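Local coordinates for thioredoxin-like fold domain-containing protein (Paracoccus denitrificans, PDB 3DML), which probably reduces and exchanges disulfides as a periplasmic thioredoxin-like thiol-disulfide oxidoreductase that serves chemotrophic sulfur oxidation, at residues Leu23-Pro28 with Arg72-Thr77; Ala34-Glu39 with Glu93-Glu98; Leu68-Pro73 with Asp86-Arg91; Ala41-Leu46 with Phe100-Leu105. All coordinates share one frame; numbering follows the deposited sequence.

Interaction 1: residues Leu23-Pro28 with Arg72-Thr77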
loop_
_atom_site.group_PDB
_atom_site.type_symbol
_atom_site.label_atom_id
_atom_site.label_comp_id
_atom_site.label_asym_id
_atom_site.label_seq_id
_atom_site.Cartn_x
_atom_site.Cartn_y
_atom_site.Cartn_z
ATOM N N LEU A 23 2.280 -0.148 3.054
ATOM C CA LEU A 23 1.465 0.792 3.788
ATOM C C LEU A 23 0.317 1.225 2.914
ATOM O O LEU A 23 0.518 1.649 1.761
ATOM C CB LEU A 23 2.280 2.026 4.161
ATOM C CG LEU A 23 3.502 1.786 5.020
ATOM C CD1 LEU A 23 4.166 3.139 5.288
ATOM C CD2 LEU A 23 3.114 1.100 6.321
HETATM N N MSE A 24 -0.881 1.132 3.461
HETATM C CA MSE A 24 -2.050 1.600 2.763
HETATM C C MSE A 24 -2.600 2.821 3.484
HETATM O O MSE A 24 -3.013 2.726 4.647
HETATM C CB MSE A 24 -3.096 0.502 2.713
HETATM C CG MSE A 24 -4.403 1.001 2.174
HETATM SE SE MSE A 24 -5.770 -0.358 2.220
HETATM C CE MSE A 24 -6.969 0.613 1.039
ATOM N N PHE A 25 -2.602 3.957 2.794
ATOM C CA PHE A 25 -3.080 5.204 3.364
ATOM C C PHE A 25 -4.528 5.442 2.996
ATOM O O PHE A 25 -4.888 5.411 1.814
ATOM C CB PHE A 25 -2.187 6.375 2.932
ATOM C CG PHE A 25 -0.843 6.353 3.575
ATOM C CD1 PHE A 25 -0.632 7.010 4.787
ATOM C CD2 PHE A 25 0.212 5.642 2.992
ATOM C CE1 PHE A 25 0.629 6.982 5.391
ATOM C CE2 PHE A 25 1.470 5.605 3.586
ATOM C CZ PHE A 25 1.693 6.263 4.790
ATOM N N GLU A 26 -5.340 5.684 4.024
ATOM C CA GLU A 26 -6.797 5.837 3.896
ATOM C C GLU A 26 -7.289 7.137 4.509
ATOM O O GLU A 26 -6.527 7.845 5.170
ATOM C CB GLU A 26 -7.496 4.701 4.642
ATOM C CG GLU A 26 -7.155 3.319 4.168
ATOM C CD GLU A 26 -8.258 2.337 4.492
ATOM O OE1 GLU A 26 -8.495 1.427 3.677
ATOM O OE2 GLU A 26 -8.893 2.479 5.559
ATOM N N GLN A 27 -8.566 7.460 4.286
ATOM C CA GLN A 27 -9.233 8.553 4.991
ATOM C C GLN A 27 -10.722 8.249 5.029
ATOM O O GLN A 27 -11.192 7.415 4.245
ATOM C CB GLN A 27 -8.995 9.904 4.313
ATOM C CG GLN A 27 -9.655 10.103 2.927
ATOM C CD GLN A 27 -9.305 11.458 2.365
ATOM O OE1 GLN A 27 -9.617 12.489 2.976
ATOM N NE2 GLN A 27 -8.634 11.479 1.206
ATOM N N PRO A 28 -11.460 8.885 5.961
ATOM C CA PRO A 28 -12.904 8.699 6.041
ATOM C C PRO A 28 -13.620 9.042 4.752
ATOM O O PRO A 28 -13.273 10.020 4.063
ATOM C CB PRO A 28 -13.319 9.671 7.160
ATOM C CG PRO A 28 -12.137 9.734 8.027
ATOM C CD PRO A 28 -10.982 9.765 7.044
ATOM N N ARG A 72 7.914 11.315 -0.440
ATOM C CA ARG A 72 7.115 12.510 -0.600
ATOM C C ARG A 72 5.837 12.308 0.203
ATOM O O ARG A 72 5.543 11.175 0.592
ATOM C CB ARG A 72 6.821 12.777 -2.085
ATOM C CG ARG A 72 6.225 11.606 -2.849
ATOM C CD ARG A 72 5.985 12.051 -4.308
ATOM N NE ARG A 72 5.468 10.979 -5.151
ATOM C CZ ARG A 72 4.187 10.822 -5.480
ATOM N NH1 ARG A 72 3.248 11.642 -5.003
ATOM N NH2 ARG A 72 3.840 9.817 -6.273
ATOM N N PRO A 73 5.102 13.404 0.494
ATOM C CA PRO A 73 3.877 13.250 1.281
ATOM C C PRO A 73 2.831 12.362 0.600
ATOM O O PRO A 73 2.868 12.160 -0.622
ATOM C CB PRO A 73 3.337 14.676 1.417
ATOM C CG PRO A 73 4.231 15.575 0.663
ATOM C CD PRO A 73 5.447 14.820 0.242
ATOM N N VAL A 74 1.932 11.804 1.395
ATOM C CA VAL A 74 0.771 11.105 0.818
ATOM C C VAL A 74 -0.319 12.151 0.569
ATOM O O VAL A 74 -0.751 12.822 1.508
ATOM C CB VAL A 74 0.216 10.033 1.764
ATOM C CG1 VAL A 74 -1.042 9.390 1.172
ATOM C CG2 VAL A 74 1.286 8.978 1.998
ATOM N N THR A 75 -0.765 12.277 -0.680
ATOM C CA THR A 75 -1.708 13.327 -1.026
ATOM C C THR A 75 -3.006 12.776 -1.644
ATOM O O THR A 75 -3.936 13.556 -1.954
ATOM C CB THR A 75 -1.049 14.322 -1.989
ATOM O OG1 THR A 75 -0.496 13.600 -3.096
ATOM C CG2 THR A 75 0.105 15.072 -1.272
ATOM N N PHE A 76 -3.082 11.453 -1.788
ATOM C CA PHE A 76 -4.187 10.807 -2.480
ATOM C C PHE A 76 -4.502 9.560 -1.697
ATOM O O PHE A 76 -3.596 8.935 -1.174
ATOM C CB PHE A 76 -3.801 10.414 -3.921
ATOM C CG PHE A 76 -4.959 9.886 -4.727
ATOM C CD1 PHE A 76 -5.755 10.760 -5.473
ATOM C CD2 PHE A 76 -5.251 8.519 -4.738
ATOM C CE1 PHE A 76 -6.850 10.253 -6.224
ATOM C CE2 PHE A 76 -6.335 8.011 -5.482
ATOM C CZ PHE A 76 -7.135 8.881 -6.204
ATOM N N THR A 77 -5.782 9.240 -1.537
ATOM C CA THR A 77 -6.159 7.941 -0.971
ATOM C C THR A 77 -7.069 7.167 -1.947
ATOM O O THR A 77 -7.944 7.768 -2.570
ATOM C CB THR A 77 -6.903 8.085 0.371
ATOM O OG1 THR A 77 -8.099 8.839 0.175
ATOM C CG2 THR A 77 -6.030 8.788 1.420
#
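The ring of Phe-25 lies under one methyl of Val-74: CG2 sits almost over the middle of the face, 3.6 Å from the centroid of the Phe-25 ring and only 8° off its normal, a clean CH-pi contact. The second methyl, Val-74 CG1, rests 3.7 Å from Phe-25 CB, and the branched valine thus covers both the ring and its stem. With Phe-25 CG anti to the carbonyl carbon (chi1 -71°), the ring swings off strand 20-26 to meet the loop that precedes strand 79-84; in thioredoxin-fold proteins this loop usually ends in a conserved cis-proline. Further along, Thr-77 uses its methyl and its hydroxyl separately. Its methyl CG2 packs 3.6 Å from Phe-25 O, against backbone, whereas its hydroxyl OG1 accepts a nearly straight bond (169°) from Gln-27 NE2 at 2.9 Å, in the plane of the amide. The side chain of Thr-77 also touches Cys-30 and Cys-33, the CxxC cysteines. Gln-27 suits its place because an amide can give and take at once: NE2 donates to the threonine while OE1 accepts from Arg-61, which fixes the amide's rotation and ties the loop beside the redox cysteines to the end of the strand.

Interaction 2: residues Ala34-Glu39 with Glu93-Glu98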
loop_
_atom_site.group_PDB
_atom_site.type_symbol
_atom_site.label_atom_id
_atom_site.label_comp_id
_atom_site.label_asym_id
_atom_site.label_seq_id
_atom_site.Cartn_x
_atom_site.Cartn_y
_atom_site.Cartn_z
ATOM N N ALA A 34 -12.580 1.709 0.394
ATOM C CA ALA A 34 -13.585 0.701 0.755
ATOM C C ALA A 34 -13.668 -0.402 -0.310
ATOM O O ALA A 34 -13.865 -1.593 0.023
ATOM C CB ALA A 34 -14.934 1.360 0.951
ATOM N N ARG A 35 -13.532 -0.030 -1.587
ATOM C CA ARG A 35 -13.483 -1.045 -2.646
ATOM C C ARG A 35 -12.305 -1.988 -2.517
ATOM O O ARG A 35 -12.457 -3.191 -2.665
ATOM C CB ARG A 35 -13.449 -0.429 -4.033
ATOM C CG ARG A 35 -14.770 0.152 -4.467
ATOM C CD ARG A 35 -14.669 0.459 -5.972
ATOM N NE ARG A 35 -15.794 1.259 -6.432
ATOM C CZ ARG A 35 -15.891 1.741 -7.664
ATOM N NH1 ARG A 35 -14.932 1.499 -8.547
ATOM N NH2 ARG A 35 -16.945 2.462 -8.004
ATOM N N TRP A 36 -11.134 -1.451 -2.205
ATOM C CA TRP A 36 -9.945 -2.291 -2.048
ATOM C C TRP A 36 -10.126 -3.213 -0.838
ATOM O O TRP A 36 -9.763 -4.403 -0.896
ATOM C CB TRP A 36 -8.703 -1.431 -1.827
ATOM C CG TRP A 36 -7.414 -2.228 -1.864
ATOM C CD1 TRP A 36 -6.676 -2.529 -2.960
ATOM C CD2 TRP A 36 -6.741 -2.818 -0.752
ATOM N NE1 TRP A 36 -5.564 -3.254 -2.608
ATOM C CE2 TRP A 36 -5.575 -3.438 -1.250
ATOM C CE3 TRP A 36 -6.998 -2.863 0.623
ATOM C CZ2 TRP A 36 -4.664 -4.109 -0.421
ATOM C CZ3 TRP A 36 -6.075 -3.541 1.459
ATOM C CH2 TRP A 36 -4.938 -4.163 0.918
ATOM N N ASP A 37 -10.651 -2.643 0.252
ATOM C CA ASP A 37 -10.945 -3.417 1.486
ATOM C C ASP A 37 -11.901 -4.584 1.227
ATOM O O ASP A 37 -11.743 -5.644 1.809
ATOM C CB ASP A 37 -11.517 -2.532 2.609
ATOM C CG ASP A 37 -10.498 -1.563 3.194
ATOM O OD1 ASP A 37 -9.268 -1.762 3.077
ATOM O OD2 ASP A 37 -10.944 -0.560 3.783
ATOM N N ALA A 38 -12.884 -4.396 0.355
ATOM C CA ALA A 38 -13.821 -5.459 0.002
ATOM C C ALA A 38 -13.240 -6.450 -1.002
ATOM O O ALA A 38 -13.556 -7.641 -0.951
ATOM C CB ALA A 38 -15.106 -4.871 -0.560
ATOM N N GLU A 39 -12.422 -5.965 -1.934
ATOM C CA GLU A 39 -12.033 -6.767 -3.086
ATOM C C GLU A 39 -10.692 -7.452 -2.922
ATOM O O GLU A 39 -10.563 -8.652 -3.214
ATOM C CB GLU A 39 -12.010 -5.920 -4.360
ATOM C CG GLU A 39 -13.395 -5.507 -4.779
ATOM C CD GLU A 39 -13.446 -4.437 -5.848
ATOM O OE1 GLU A 39 -12.425 -4.149 -6.538
ATOM O OE2 GLU A 39 -14.562 -3.889 -6.005
ATOM N N GLU A 93 -0.520 4.840 -6.483
ATOM C CA GLU A 93 -1.577 5.731 -6.024
ATOM C C GLU A 93 -2.868 5.370 -6.749
ATOM O O GLU A 93 -2.901 5.334 -7.978
ATOM C CB GLU A 93 -1.191 7.207 -6.239
ATOM C CG GLU A 93 0.117 7.594 -5.481
ATOM C CD GLU A 93 0.546 9.047 -5.710
ATOM O OE1 GLU A 93 0.557 9.475 -6.880
ATOM O OE2 GLU A 93 0.932 9.749 -4.725
ATOM N N GLY A 94 -3.912 5.128 -5.971
ATOM C CA GLY A 94 -5.245 4.796 -6.486
ATOM C C GLY A 94 -5.504 3.294 -6.588
ATOM O O GLY A 94 -4.604 2.467 -6.364
ATOM N N TYR A 95 -6.749 2.959 -6.910
ATOM C CA TYR A 95 -7.185 1.579 -7.036
ATOM C C TYR A 95 -8.179 1.461 -8.205
ATOM O O TYR A 95 -9.397 1.460 -8.004
ATOM C CB TYR A 95 -7.773 1.054 -5.711
ATOM C CG TYR A 95 -8.340 -0.344 -5.864
ATOM C CD1 TYR A 95 -7.540 -1.391 -6.334
ATOM C CD2 TYR A 95 -9.686 -0.612 -5.558
ATOM C CE1 TYR A 95 -8.061 -2.692 -6.506
ATOM C CE2 TYR A 95 -10.217 -1.911 -5.715
ATOM C CZ TYR A 95 -9.386 -2.935 -6.196
ATOM O OH TYR A 95 -9.894 -4.194 -6.384
ATOM N N PRO A 96 -7.653 1.400 -9.438
ATOM C CA PRO A 96 -8.540 1.260 -10.610
ATOM C C PRO A 96 -9.109 -0.151 -10.811
ATOM O O PRO A 96 -9.967 -0.348 -11.682
ATOM C CB PRO A 96 -7.652 1.664 -11.800
ATOM C CG PRO A 96 -6.301 2.012 -11.236
ATOM C CD PRO A 96 -6.234 1.508 -9.817
ATOM N N GLY A 97 -8.689 -1.113 -9.993
ATOM C CA GLY A 97 -9.352 -2.414 -9.961
ATOM C C GLY A 97 -8.346 -3.505 -9.721
ATOM O O GLY A 97 -7.149 -3.249 -9.745
ATOM N N GLU A 98 -8.832 -4.733 -9.517
ATOM C CA GLU A 98 -7.977 -5.828 -9.091
ATOM C C GLU A 98 -6.852 -6.048 -10.054
ATOM O O GLU A 98 -5.716 -6.223 -9.627
ATOM C CB GLU A 98 -8.757 -7.149 -8.942
ATOM C CG GLU A 98 -9.732 -7.152 -7.780
ATOM C CD GLU A 98 -10.525 -8.448 -7.661
ATOM O OE1 GLU A 98 -10.729 -9.134 -8.687
ATOM O OE2 GLU A 98 -10.968 -8.768 -6.533
HETATM O O HOH W 1 -11.894 0.194 -8.500
HETATM O O HOH W 2 -11.636 -4.954 -9.497
HETATM O O HOH W 3 -12.395 -10.060 -5.039
#
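Trp-36 points the edge of its indole at the face of Tyr-95 in a T-shaped pair, the five-membered ring and the phenol standing at 87° with centroids 5.0 Å apart. The touching atom is Trp-36 CD1, 3.7 Å from Tyr-95 CD1, and Trp-36 CB adds a CH-pi contact over the same face. Toward the rim of the opposite face lies the backbone N of Gly-97, while Arg-35 CB meets the ring edge 3.9 Å from Tyr-95 CE2. A trans first torsion (chi1 175°) lets Tyr-95 reach from the turn leading into helix 98-112 to helix 31-39, the helix headed by the thioredoxin-type CxxC. There its hydroxyl donates a short bond, 2.5 Å from Tyr-95 OH to Glu-39 OE1, met on the anti side of a carboxylate turned 57° from the ring. A phenylalanine in place of Tyr-95 would probably leave Glu-39 OE1 without its hydroxyl mate. A water bridges that same oxygen to Glu-98 N, 2.8 Å from the water, at the start of the next helix. Tyrosine suits the site, its ring being apolar and its tip polar. Two donors on Glu-39 OE1, one backed by a helix N-terminus, would be expected to stabilise the carboxylate's negative charge, despite Glu-98 nearby.

Interaction 3: residues Leu68-Pro73 with Asp86-Arg91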
loop_
_atom_site.group_PDB
_atom_site.type_symbol
_atom_site.label_atom_id
_atom_site.label_comp_id
_atom_site.label_asym_id
_atom_site.label_seq_id
_atom_site.Cartn_x
_atom_site.Cartn_y
_atom_site.Cartn_z
ATOM N N LEU A 68 9.638 6.014 10.077
ATOM C CA LEU A 68 9.192 5.696 8.720
ATOM C C LEU A 68 9.565 6.831 7.776
ATOM O O LEU A 68 9.189 7.977 7.998
ATOM C CB LEU A 68 7.671 5.451 8.702
ATOM C CG LEU A 68 7.026 4.106 8.337
ATOM C CD1 LEU A 68 7.692 2.890 8.928
ATOM C CD2 LEU A 68 5.543 4.112 8.688
ATOM N N GLU A 69 10.319 6.522 6.725
ATOM C CA GLU A 69 10.803 7.567 5.817
ATOM C C GLU A 69 10.122 7.458 4.441
ATOM O O GLU A 69 10.385 6.510 3.691
ATOM C CB GLU A 69 12.323 7.467 5.639
ATOM C CG GLU A 69 13.095 7.257 6.944
ATOM C CD GLU A 69 13.162 8.521 7.775
ATOM O OE1 GLU A 69 13.232 9.618 7.187
ATOM O OE2 GLU A 69 13.153 8.421 9.022
ATOM N N LEU A 70 9.252 8.414 4.137
ATOM C CA LEU A 70 8.631 8.494 2.816
ATOM C C LEU A 70 9.373 9.422 1.854
ATOM O O LEU A 70 9.944 10.444 2.276
ATOM C CB LEU A 70 7.182 8.982 2.917
ATOM C CG LEU A 70 6.179 8.194 3.770
ATOM C CD1 LEU A 70 4.791 8.791 3.650
ATOM C CD2 LEU A 70 6.140 6.723 3.373
ATOM N N ALA A 71 9.273 9.114 0.557
ATOM C CA ALA A 71 9.932 9.926 -0.487
ATOM C C ALA A 71 9.225 11.286 -0.689
ATOM O O ALA A 71 9.836 12.275 -1.111
ATOM C CB ALA A 71 9.946 9.154 -1.782
ATOM N N ARG A 72 7.914 11.315 -0.440
ATOM C CA ARG A 72 7.115 12.510 -0.600
ATOM C C ARG A 72 5.837 12.308 0.203
ATOM O O ARG A 72 5.543 11.175 0.592
ATOM C CB ARG A 72 6.821 12.777 -2.085
ATOM C CG ARG A 72 6.225 11.606 -2.849
ATOM C CD ARG A 72 5.985 12.051 -4.308
ATOM N NE ARG A 72 5.468 10.979 -5.151
ATOM C CZ ARG A 72 4.187 10.822 -5.480
ATOM N NH1 ARG A 72 3.248 11.642 -5.003
ATOM N NH2 ARG A 72 3.840 9.817 -6.273
ATOM N N PRO A 73 5.102 13.404 0.494
ATOM C CA PRO A 73 3.877 13.250 1.281
ATOM C C PRO A 73 2.831 12.362 0.600
ATOM O O PRO A 73 2.868 12.160 -0.622
ATOM C CB PRO A 73 3.337 14.676 1.417
ATOM C CG PRO A 73 4.231 15.575 0.663
ATOM C CD PRO A 73 5.447 14.820 0.242
ATOM N N ASP A 86 12.715 0.694 6.776
ATOM C CA ASP A 86 11.971 1.879 7.193
ATOM C C ASP A 86 11.872 2.944 6.102
ATOM O O ASP A 86 11.555 4.087 6.408
ATOM C CB ASP A 86 12.619 2.489 8.438
ATOM C CG ASP A 86 12.619 1.541 9.627
ATOM O OD1 ASP A 86 11.621 0.799 9.841
ATOM O OD2 ASP A 86 13.634 1.550 10.360
ATOM N N VAL A 87 12.141 2.569 4.848
ATOM C CA VAL A 87 12.251 3.561 3.774
ATOM C C VAL A 87 11.428 3.183 2.548
ATOM O O VAL A 87 11.431 2.034 2.095
ATOM C CB VAL A 87 13.733 3.878 3.387
ATOM C CG1 VAL A 87 14.394 2.727 2.635
ATOM C CG2 VAL A 87 13.803 5.139 2.558
ATOM N N GLU A 88 10.716 4.171 2.021
ATOM C CA GLU A 88 9.897 3.966 0.852
ATOM C C GLU A 88 10.750 3.457 -0.305
ATOM O O GLU A 88 11.788 4.059 -0.634
ATOM C CB GLU A 88 9.222 5.261 0.436
ATOM C CG GLU A 88 8.492 5.141 -0.917
ATOM C CD GLU A 88 7.512 6.273 -1.168
ATOM O OE1 GLU A 88 7.393 7.175 -0.312
ATOM O OE2 GLU A 88 6.843 6.247 -2.221
ATOM N N SER A 89 10.290 2.373 -0.924
ATOM C CA SER A 89 10.917 1.859 -2.142
ATOM C C SER A 89 10.147 2.343 -3.373
ATOM O O SER A 89 10.740 2.705 -4.390
ATOM C CB SER A 89 10.982 0.317 -2.106
ATOM O OG SER A 89 11.482 -0.206 -3.331
ATOM N N GLY A 90 8.818 2.348 -3.295
ATOM C CA GLY A 90 8.008 2.805 -4.422
ATOM C C GLY A 90 6.580 2.878 -3.943
ATOM O O GLY A 90 6.298 2.505 -2.807
ATOM N N ARG A 91 5.679 3.357 -4.796
ATOM C CA ARG A 91 4.277 3.471 -4.397
ATOM C C ARG A 91 3.334 3.339 -5.577
ATOM O O ARG A 91 3.717 3.550 -6.730
ATOM C CB ARG A 91 4.022 4.807 -3.659
ATOM C CG ARG A 91 4.088 6.047 -4.549
ATOM C CD ARG A 91 3.584 7.282 -3.768
ATOM N NE ARG A 91 4.450 7.611 -2.629
ATOM C CZ ARG A 91 4.231 8.630 -1.789
ATOM N NH1 ARG A 91 3.153 9.398 -1.942
ATOM N NH2 ARG A 91 5.072 8.851 -0.780
#
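Glu-88 OE1 is gripped twice, by the backbone N of Ala-71 at 2.8 Å, coming from above the carboxylate plane, and by Arg-91 NH2, which lies in line with its syn lone pair. The setting is the edge of the thioredoxin-fold sheet, where the loop 68-73 runs parallel to the start of the outermost strand 87-93 and joins it through a single beta bridge, Glu-69 with Val-87. Glu-69 N donates to Asp-86 O at 2.7 Å, and Glu-69 O accepts from Glu-88 N at 2.9 Å. A classic beta bulge follows at Ser-89 and Gly-90, both facing Leu-82.

Arg-91 takes hold of Glu-88 side-on, NE and NH2 each binding one carboxylate oxygen, with NE to OE2 at 2.8 Å and 171°. The chain of Arg-91 bends at its third torsion (chi3 65°), which turns the guanidinium so that it reaches both Glu-88 and the loop carbonyls. There NH2 also donates to Arg-72 O at 2.7 Å and NH1 to Pro-73 O at 3.1 Å, both carbonyls being approached from above their planes. Arginine suits the place, because its several N-H groups can serve the carboxylate and two successive carbonyls together. The guanidinium of Arg-72 stacks flat on that of Arg-91, planes 26° apart, its charge answered by a salt bridge to Glu-93. The methylene Arg-72 CG also lies over a face of the Arg-91 guanidinium, toward its rim and 3.7 Å from Arg-91 CZ.

Interaction 4: residues Ala41-Leu46 with Phe100-Leu105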
loop_
_atom_site.group_PDB
_atom_site.type_symbol
_atom_site.label_atom_id
_atom_site.label_comp_id
_atom_site.label_asym_id
_atom_site.label_seq_id
_atom_site.Cartn_x
_atom_site.Cartn_y
_atom_site.Cartn_z
ATOM N N ALA A 41 -8.337 -6.840 0.025
ATOM C CA ALA A 41 -7.921 -7.094 1.419
ATOM C C ALA A 41 -8.160 -8.546 1.915
ATOM O O ALA A 41 -7.276 -9.130 2.510
ATOM C CB ALA A 41 -8.559 -6.085 2.391
ATOM N N PRO A 42 -9.356 -9.116 1.674
ATOM C CA PRO A 42 -9.576 -10.497 2.150
ATOM C C PRO A 42 -8.589 -11.521 1.533
ATOM O O PRO A 42 -8.108 -12.420 2.242
ATOM C CB PRO A 42 -11.020 -10.798 1.716
ATOM C CG PRO A 42 -11.666 -9.432 1.448
ATOM C CD PRO A 42 -10.529 -8.570 0.958
ATOM N N GLN A 43 -8.264 -11.389 0.242
ATOM C CA GLN A 43 -7.337 -12.320 -0.422
ATOM C C GLN A 43 -5.894 -12.027 -0.058
ATOM O O GLN A 43 -5.053 -12.919 -0.045
ATOM C CB GLN A 43 -7.419 -12.167 -1.957
ATOM C CG GLN A 43 -8.808 -12.091 -2.493
ATOM C CD GLN A 43 -8.821 -11.839 -3.989
ATOM O OE1 GLN A 43 -8.957 -10.684 -4.449
ATOM N NE2 GLN A 43 -8.677 -12.915 -4.762
ATOM N N TYR A 44 -5.601 -10.758 0.206
ATOM C CA TYR A 44 -4.231 -10.294 0.252
ATOM C C TYR A 44 -3.241 -11.127 1.106
ATOM O O TYR A 44 -2.231 -11.596 0.587
ATOM C CB TYR A 44 -4.206 -8.785 0.615
ATOM C CG TYR A 44 -2.852 -8.180 0.402
ATOM C CD1 TYR A 44 -2.431 -7.793 -0.870
ATOM C CD2 TYR A 44 -1.975 -8.000 1.477
ATOM C CE1 TYR A 44 -1.170 -7.244 -1.077
ATOM C CE2 TYR A 44 -0.721 -7.459 1.295
ATOM C CZ TYR A 44 -0.316 -7.070 0.015
ATOM O OH TYR A 44 0.938 -6.529 -0.181
ATOM N N PRO A 45 -3.519 -11.331 2.409
ATOM C CA PRO A 45 -2.529 -12.091 3.193
ATOM C C PRO A 45 -2.461 -13.585 2.852
ATOM O O PRO A 45 -1.594 -14.293 3.361
ATOM C CB PRO A 45 -3.006 -11.879 4.646
ATOM C CG PRO A 45 -4.474 -11.711 4.533
ATOM C CD PRO A 45 -4.653 -10.890 3.256
ATOM N N LEU A 46 -3.362 -14.043 1.989
ATOM C CA LEU A 46 -3.419 -15.438 1.573
ATOM C C LEU A 46 -2.688 -15.718 0.266
ATOM O O LEU A 46 -2.618 -16.879 -0.180
ATOM C CB LEU A 46 -4.886 -15.855 1.450
ATOM C CG LEU A 46 -5.710 -15.547 2.706
ATOM C CD1 LEU A 46 -7.173 -15.894 2.455
ATOM C CD2 LEU A 46 -5.176 -16.269 3.921
ATOM N N PHE A 100 -5.366 -4.168 -11.984
ATOM C CA PHE A 100 -4.360 -3.113 -12.020
ATOM C C PHE A 100 -3.447 -3.253 -10.813
ATOM O O PHE A 100 -2.234 -3.174 -10.930
ATOM C CB PHE A 100 -5.058 -1.769 -12.080
ATOM C CG PHE A 100 -5.674 -1.527 -13.418
ATOM C CD1 PHE A 100 -4.982 -0.802 -14.388
ATOM C CD2 PHE A 100 -6.895 -2.123 -13.746
ATOM C CE1 PHE A 100 -5.527 -0.625 -15.655
ATOM C CE2 PHE A 100 -7.455 -1.948 -15.006
ATOM C CZ PHE A 100 -6.760 -1.203 -15.966
ATOM N N PHE A 101 -4.044 -3.567 -9.682
ATOM C CA PHE A 101 -3.320 -3.670 -8.419
ATOM C C PHE A 101 -2.226 -4.717 -8.449
ATOM O O PHE A 101 -1.081 -4.420 -8.170
ATOM C CB PHE A 101 -4.306 -3.911 -7.254
ATOM C CG PHE A 101 -3.624 -3.995 -5.915
ATOM C CD1 PHE A 101 -3.175 -2.837 -5.264
ATOM C CD2 PHE A 101 -3.359 -5.233 -5.349
ATOM C CE1 PHE A 101 -2.524 -2.926 -4.005
ATOM C CE2 PHE A 101 -2.715 -5.334 -4.109
ATOM C CZ PHE A 101 -2.291 -4.183 -3.451
ATOM N N TRP A 102 -2.569 -5.963 -8.774
ATOM C CA TRP A 102 -1.588 -7.039 -8.672
ATOM C C TRP A 102 -0.290 -6.885 -9.478
ATOM O O TRP A 102 0.805 -7.020 -8.915
ATOM C CB TRP A 102 -2.238 -8.404 -8.960
ATOM C CG TRP A 102 -3.327 -8.802 -7.990
ATOM C CD1 TRP A 102 -4.655 -8.979 -8.263
ATOM C CD2 TRP A 102 -3.154 -9.119 -6.604
ATOM N NE1 TRP A 102 -5.322 -9.374 -7.119
ATOM C CE2 TRP A 102 -4.420 -9.469 -6.093
ATOM C CE3 TRP A 102 -2.044 -9.132 -5.744
ATOM C CZ2 TRP A 102 -4.613 -9.826 -4.751
ATOM C CZ3 TRP A 102 -2.235 -9.482 -4.419
ATOM C CH2 TRP A 102 -3.506 -9.828 -3.936
ATOM N N PRO A 103 -0.383 -6.634 -10.795
ATOM C CA PRO A 103 0.874 -6.544 -11.553
ATOM C C PRO A 103 1.658 -5.259 -11.228
ATOM O O PRO A 103 2.891 -5.240 -11.341
ATOM C CB PRO A 103 0.415 -6.546 -13.037
ATOM C CG PRO A 103 -0.979 -6.108 -13.023
ATOM C CD PRO A 103 -1.566 -6.440 -11.650
HETATM N N MSE A 104 0.967 -4.200 -10.825
HETATM C CA MSE A 104 1.676 -2.972 -10.469
HETATM C C MSE A 104 2.396 -3.135 -9.144
HETATM O O MSE A 104 3.512 -2.651 -8.975
HETATM C CB MSE A 104 0.720 -1.794 -10.468
HETATM C CG MSE A 104 -0.014 -1.704 -11.799
HETATM SE SE MSE A 104 -0.996 -0.081 -12.019
HETATM C CE MSE A 104 -2.157 -0.065 -10.432
ATOM N N LEU A 105 1.782 -3.856 -8.208
ATOM C CA LEU A 105 2.466 -4.153 -6.960
ATOM C C LEU A 105 3.662 -5.071 -7.233
ATOM O O LEU A 105 4.760 -4.879 -6.691
ATOM C CB LEU A 105 1.503 -4.819 -5.972
ATOM C CG LEU A 105 2.176 -5.334 -4.682
ATOM C CD1 LEU A 105 2.786 -4.188 -3.856
ATOM C CD2 LEU A 105 1.199 -6.133 -3.857
#
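Tyr-44 packs the loop between helices 31-39 and 48-52 onto helix 98-112 of the thioredoxin fold, with Trp-102, Phe-101 and Leu-105 waiting along one flank. From CB, the ring carbon CG stands anti to the backbone N (chi1 -168°), a setting that carries the phenol inward. The first ring atom to touch the helix is CD1, 3.8 Å from Trp-102 CH2 and close to CZ3 as well, the indole meeting it obliquely with its six-membered end. Next comes CE1, which lies at the edge of the Phe-101 ring, 3.9 Å from its CE2, and 3.8 Å from Leu-105 CD2. At the tip, Tyr-44 OH is 3.7 Å from the same methyl, which sits in the plane of the phenol. Leu-22 and Val-55 of the sheet touch this tyrosine too, so helix and sheet share it.

Phe-101 and Leu-105 are one helical turn apart, so both face inward, while Trp-102 arches in from the flank; the helix is kinked at Pro-103, whose N cannot bond to the turn before. Replacing Tyr-44 by an alanine would probably open a gap beside Phe-101, Trp-102 and Leu-105 and leave Ala-53 O without its hydroxyl partner. What Tyr-44 offers helix 98-112 is almost wholly apolar packing, while the polar atom of its side chain, OH, is hydrogen-bonded to Ala-53 O: the ring supplies the packing, the hydroxyl a fixed end.

Overall arrangement
All four contacts lie within one thioredoxin-like domain. Interaction 1 lies nearest the redox site, where Thr-77 touches Cys-30 and Cys-33, whose thiols are free here though another structure of the protein has them joined as a disulfide. It shares Arg-72 and Pro-73 with interaction 3, and Arg-72 NH1 meets Glu-93 OE2 at 3.0 Å, linking both to interaction 2. Interactions 2 and 4, with centres about 9 Å apart, are joined through aromatic side chains: Trp-36, on the helix that carries the CxxC at its start, brings NE1 3.4 Å from Phe-101 CE1. Interaction 3, at the sheet edge, is about 20 Å from interaction 4, centre to centre, beyond the chain's middle.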